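Side-chain contacts in dihydrodipicolinate synthase (Bacillus clausii KSM-K16, PDB 3E96), which probably acts as a 4-hydroxy-tetrahydrodipicolinate synthase, a DapA-family lyase that would condense pyruvate with an aldehyde: residues N217-K222 with S298-L303; V246-L251 with V261-E266. All blocks are in the same frame, centred on the assembly; numbering follows the deposited sequence.

Contact 1. Residues N217-K222 with S298-L303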
# COMPACT_ATOMS: atom_id res chain seq x y z
N ASN B 217 12.57 -19.97 4.53
CA ASN B 217 13.51 -19.23 5.37
C ASN B 217 13.99 -20.04 6.57
O ASN B 217 15.07 -19.78 7.10
CB ASN B 217 12.88 -17.93 5.88
CG ASN B 217 12.79 -16.86 4.80
OD1 ASN B 217 11.73 -16.64 4.21
ND2 ASN B 217 13.91 -16.21 4.53
N LEU B 218 13.18 -21.00 7.01
CA LEU B 218 13.56 -21.82 8.15
C LEU B 218 13.60 -23.32 7.85
O LEU B 218 14.46 -24.03 8.37
CB LEU B 218 12.62 -21.58 9.34
CG LEU B 218 11.11 -21.77 9.15
CD1 LEU B 218 10.46 -22.06 10.50
CD2 LEU B 218 10.51 -20.52 8.51
N LEU B 219 12.68 -23.79 7.01
CA LEU B 219 12.59 -25.21 6.69
C LEU B 219 12.36 -25.46 5.20
O LEU B 219 11.31 -25.95 4.80
CB LEU B 219 11.45 -25.84 7.49
CG LEU B 219 11.58 -25.71 9.01
CD1 LEU B 219 10.25 -25.95 9.69
CD2 LEU B 219 12.63 -26.70 9.50
N PRO B 220 13.36 -25.14 4.36
CA PRO B 220 13.23 -25.33 2.92
C PRO B 220 12.92 -26.75 2.47
O PRO B 220 12.29 -26.95 1.43
CB PRO B 220 14.57 -24.82 2.38
CG PRO B 220 15.52 -25.10 3.51
CD PRO B 220 14.71 -24.68 4.72
N GLN B 221 13.34 -27.74 3.25
CA GLN B 221 13.09 -29.14 2.89
C GLN B 221 11.59 -29.47 2.88
O GLN B 221 11.15 -30.32 2.10
CB GLN B 221 13.83 -30.09 3.83
CG GLN B 221 13.25 -30.23 5.23
CD GLN B 221 13.61 -29.08 6.17
OE1 GLN B 221 13.19 -29.07 7.33
NE2 GLN B 221 14.40 -28.12 5.68
N LYS B 222 10.81 -28.82 3.74
CA LYS B 222 9.37 -29.08 3.78
C LYS B 222 8.71 -28.57 2.50
O LYS B 222 7.81 -29.21 1.97
CB LYS B 222 8.73 -28.41 4.99
CG LYS B 222 9.03 -29.08 6.32
CD LYS B 222 8.26 -28.44 7.46
CE LYS B 222 8.53 -29.15 8.78
NZ LYS B 222 8.09 -30.58 8.75
N SER B 298 7.36 -27.44 18.44
CA SER B 298 7.42 -28.64 19.26
C SER B 298 6.72 -29.78 18.52
O SER B 298 7.23 -30.90 18.48
CB SER B 298 6.73 -28.39 20.61
OG SER B 298 6.82 -29.52 21.45
N SER B 299 5.57 -29.49 17.92
CA SER B 299 4.83 -30.52 17.19
C SER B 299 5.62 -30.98 15.97
O SER B 299 5.51 -32.14 15.57
CB SER B 299 3.46 -30.00 16.76
OG SER B 299 3.57 -29.10 15.66
N TRP B 300 6.41 -30.09 15.39
CA TRP B 300 7.23 -30.44 14.23
C TRP B 300 8.47 -31.19 14.70
O TRP B 300 9.31 -31.59 13.89
CB TRP B 300 7.68 -29.19 13.47
CG TRP B 300 6.72 -28.69 12.43
CD1 TRP B 300 5.73 -29.40 11.83
CD2 TRP B 300 6.73 -27.41 11.80
NE1 TRP B 300 5.11 -28.64 10.86
CE2 TRP B 300 5.71 -27.41 10.83
CE3 TRP B 300 7.51 -26.25 11.97
CZ2 TRP B 300 5.45 -26.30 10.02
CZ3 TRP B 300 7.24 -25.15 11.17
CH2 TRP B 300 6.22 -25.18 10.20
N LYS B 301 8.58 -31.35 16.01
CA LYS B 301 9.71 -32.04 16.62
C LYS B 301 11.03 -31.37 16.23
O LYS B 301 12.00 -32.04 15.85
CB LYS B 301 9.70 -33.51 16.22
CG LYS B 301 8.44 -34.22 16.71
CD LYS B 301 8.52 -35.74 16.59
CE LYS B 301 7.30 -36.38 17.24
NZ LYS B 301 7.38 -37.87 17.25
N LEU B 302 11.07 -30.05 16.36
CA LEU B 302 12.25 -29.26 16.02
C LEU B 302 12.94 -28.62 17.22
O LEU B 302 14.10 -28.21 17.13
CB LEU B 302 11.88 -28.16 15.02
CG LEU B 302 11.41 -28.60 13.64
CD1 LEU B 302 11.07 -27.37 12.81
CD2 LEU B 302 12.51 -29.41 12.95
N LEU B 303 12.24 -28.50 18.35
CA LEU B 303 12.83 -27.90 19.54
C LEU B 303 13.72 -28.90 20.27
O LEU B 303 13.43 -30.10 20.29
CB LEU B 303 11.73 -27.41 20.49
CG LEU B 303 10.87 -26.26 19.97
CD1 LEU B 303 9.81 -25.90 21.01
CD2 LEU B 303 11.75 -25.06 19.67
O HOH W 1 9.60 -31.48 11.10
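K222 lays the end of its side chain over one face of the W300 indole, and this pairing is the polar part of the contact. K222 CE stands 3.8 Å from the centroid of the W300 five-membered ring, a CH-pi contact only 7° off the normal. The lysine chain is extended as far as CE and then bends at its last torsion (chi4 -62°), which keeps K222 NZ above the same W300 ring as a cation-pi partner, 4.2 Å from that centroid. The ammonium group has two further partners: it gives a 2.9 Å bond from K222 NZ to a water, and it forms a salt bridge with D244. The water in turn donates to the backbone O of W300 over 2.8 Å, so that K222 is tied to both the ring and the main chain of one residue. The indole NE1 is bonded to the carbonyl O of D244, which helps to set the turn of the ring.

The apolar part centres on L219. L219 CD1 meets the six-membered ring obliquely, 3.4 Å from W300 CZ3, and is met tip to tip by L302, whose CD1 lies 3.5 Å from L219 CD1. Replacing W300 by an alanine would probably leave the K222 ammonium without its aromatic partner and open a gap beside L219 CD1.

At K301 the chain leaves helix 287-299 through a Schellman motif with positive phi; W300 before the turn and L302 after it both point toward 217-222. The contact thus joins the start of helix 220-231, just after the last barrel strand 210-213, to the end of helix 287-299, with F248 of helix 235-252 against the indole.

Contact 2. Residues V246-L251 with V261-E266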
# COMPACT_ATOMS: atom_id res chain seq x y z
N VAL B 246 0.04 -26.47 7.22
CA VAL B 246 -1.07 -25.52 7.41
C VAL B 246 -1.10 -24.72 8.71
O VAL B 246 -1.29 -23.50 8.68
CB VAL B 246 -2.44 -26.22 7.22
CG1 VAL B 246 -3.56 -25.24 7.55
CG2 VAL B 246 -2.58 -26.69 5.79
N PRO B 247 -0.93 -25.37 9.87
CA PRO B 247 -0.96 -24.62 11.13
C PRO B 247 0.02 -23.45 11.16
O PRO B 247 -0.28 -22.39 11.71
CB PRO B 247 -0.64 -25.69 12.17
CG PRO B 247 -1.23 -26.93 11.56
CD PRO B 247 -0.79 -26.82 10.12
N PHE B 248 1.20 -23.65 10.58
CA PHE B 248 2.22 -22.61 10.54
C PHE B 248 1.73 -21.45 9.68
O PHE B 248 1.87 -20.28 10.05
CB PHE B 248 3.52 -23.17 9.97
CG PHE B 248 4.66 -22.18 9.98
CD1 PHE B 248 5.24 -21.78 11.18
CD2 PHE B 248 5.16 -21.66 8.79
CE1 PHE B 248 6.30 -20.88 11.20
CE2 PHE B 248 6.23 -20.75 8.80
CZ PHE B 248 6.80 -20.36 10.00
N GLU B 249 1.17 -21.77 8.52
CA GLU B 249 0.67 -20.74 7.62
C GLU B 249 -0.51 -19.99 8.23
O GLU B 249 -0.64 -18.78 8.03
CB GLU B 249 0.29 -21.36 6.27
CG GLU B 249 1.50 -21.84 5.47
CD GLU B 249 2.45 -20.69 5.11
OE1 GLU B 249 2.05 -19.82 4.31
OE2 GLU B 249 3.58 -20.65 5.63
N ASP B 250 -1.36 -20.70 8.98
CA ASP B 250 -2.49 -20.03 9.61
C ASP B 250 -2.02 -19.09 10.71
O ASP B 250 -2.60 -18.02 10.91
CB ASP B 250 -3.48 -21.05 10.19
CG ASP B 250 -4.27 -21.76 9.11
OD1 ASP B 250 -4.44 -21.18 8.02
OD2 ASP B 250 -4.73 -22.89 9.36
N LEU B 251 -0.96 -19.47 11.41
CA LEU B 251 -0.43 -18.62 12.47
C LEU B 251 0.17 -17.35 11.86
O LEU B 251 0.03 -16.26 12.42
CB LEU B 251 0.64 -19.37 13.27
CG LEU B 251 1.20 -18.66 14.50
CD1 LEU B 251 0.07 -18.15 15.39
CD2 LEU B 251 2.09 -19.63 15.27
N VAL B 261 5.36 -12.15 8.55
CA VAL B 261 6.81 -12.22 8.64
C VAL B 261 7.32 -12.38 10.07
O VAL B 261 8.27 -13.13 10.32
CB VAL B 261 7.47 -10.97 8.01
CG1 VAL B 261 8.99 -11.01 8.21
CG2 VAL B 261 7.13 -10.89 6.53
N VAL B 262 6.70 -11.67 11.01
CA VAL B 262 7.16 -11.75 12.39
C VAL B 262 7.12 -13.19 12.93
O VAL B 262 7.99 -13.58 13.70
CB VAL B 262 6.37 -10.78 13.31
CG1 VAL B 262 4.90 -11.15 13.33
CG2 VAL B 262 6.98 -10.79 14.71
N VAL B 263 6.13 -13.98 12.51
CA VAL B 263 6.05 -15.38 12.96
C VAL B 263 7.27 -16.14 12.42
O VAL B 263 7.87 -16.95 13.13
CB VAL B 263 4.76 -16.07 12.46
CG1 VAL B 263 4.86 -17.59 12.67
CG2 VAL B 263 3.55 -15.53 13.22
N ILE B 264 7.62 -15.87 11.17
CA ILE B 264 8.78 -16.52 10.56
C ILE B 264 10.06 -16.17 11.32
O ILE B 264 10.87 -17.05 11.66
CB ILE B 264 8.95 -16.09 9.08
CG1 ILE B 264 7.84 -16.71 8.23
CG2 ILE B 264 10.31 -16.53 8.55
CD1 ILE B 264 7.88 -16.29 6.77
N LYS B 265 10.24 -14.88 11.61
CA LYS B 265 11.44 -14.43 12.32
C LYS B 265 11.57 -14.95 13.74
O LYS B 265 12.67 -15.33 14.16
CB LYS B 265 11.52 -12.90 12.30
CG LYS B 265 11.88 -12.34 10.92
CD LYS B 265 12.18 -10.85 10.95
CE LYS B 265 12.65 -10.37 9.58
NZ LYS B 265 12.81 -8.89 9.49
N GLU B 266 10.48 -14.99 14.49
CA GLU B 266 10.57 -15.48 15.85
C GLU B 266 10.71 -17.00 15.86
O GLU B 266 11.31 -17.57 16.78
CB GLU B 266 9.37 -15.01 16.68
CG GLU B 266 9.41 -13.50 16.90
CD GLU B 266 8.59 -13.03 18.08
OE1 GLU B 266 8.32 -13.84 18.99
OE2 GLU B 266 8.23 -11.84 18.10
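The helical segments 246-251 and 262-266 run at 121° to each other with their axes 10.4 Å apart at closest approach, and their backbones come nearest at L251 and V263. V263 points toward the opposing helix and spreads its two methyls over different partners. With V263 CG1 anti to the backbone N (chi1 167°), that methyl lies 3.9 Å from F248 CE1, while CG2 turns to L251. V263 CG2 is 3.7 Å from L251 O and 4.1 Å from L251 CG, so the valine packs on main chain and side chain together. The same carbonyl accepts a hydrogen bond from N259 in the connection between the helices, which satisfies a polar atom in an otherwise apolar interface.

F248 and V263 lie alongside with their ends pointing opposite ways, and the phenylalanine ring continues to I264, the two side chains crossing at about a right angle. F248 CZ is 4.2 Å from I264 CG1, and both valine and isoleucine meet the ring obliquely. Helix 287-299 packs on the residues of 246-251, with L296 against F248 and with L292 and V293 against L251.

All four touching residues are buried, and no hydrogen bond or charge pair crosses between the segments. This is plain apolar helix packing in the C-terminal helices that follow the eighth strand of the TIM barrel, as in DapA-family enzymes. It also reaches the edge of the predicted active site, for the I264 side chain is about 4 Å from that of T56, predicted to bind pyruvate.

Contact 2 is wholly buried and purely apolar, whereas contact 1 is only partly buried and adds a lysine, a water and an indole to its leucines. Their centres are 11 Å apart, and they adjoin, with the buried W300 and L218 of contact 1 reaching the core of contact 2: W300 CH2 lies 3.4 Å from F248 CB, and L218 packs on both F248 and I264. Four C-terminal helices are involved, 220-231 and 287-299 in contact 1, 235-252 and 262-270 in contact 2, so along the chain the two helices of contact 2 come between those of contact 1. Contact 1 lies away from the predicted catalytic residues, while I264 of contact 2 comes near the predicted pyruvate site.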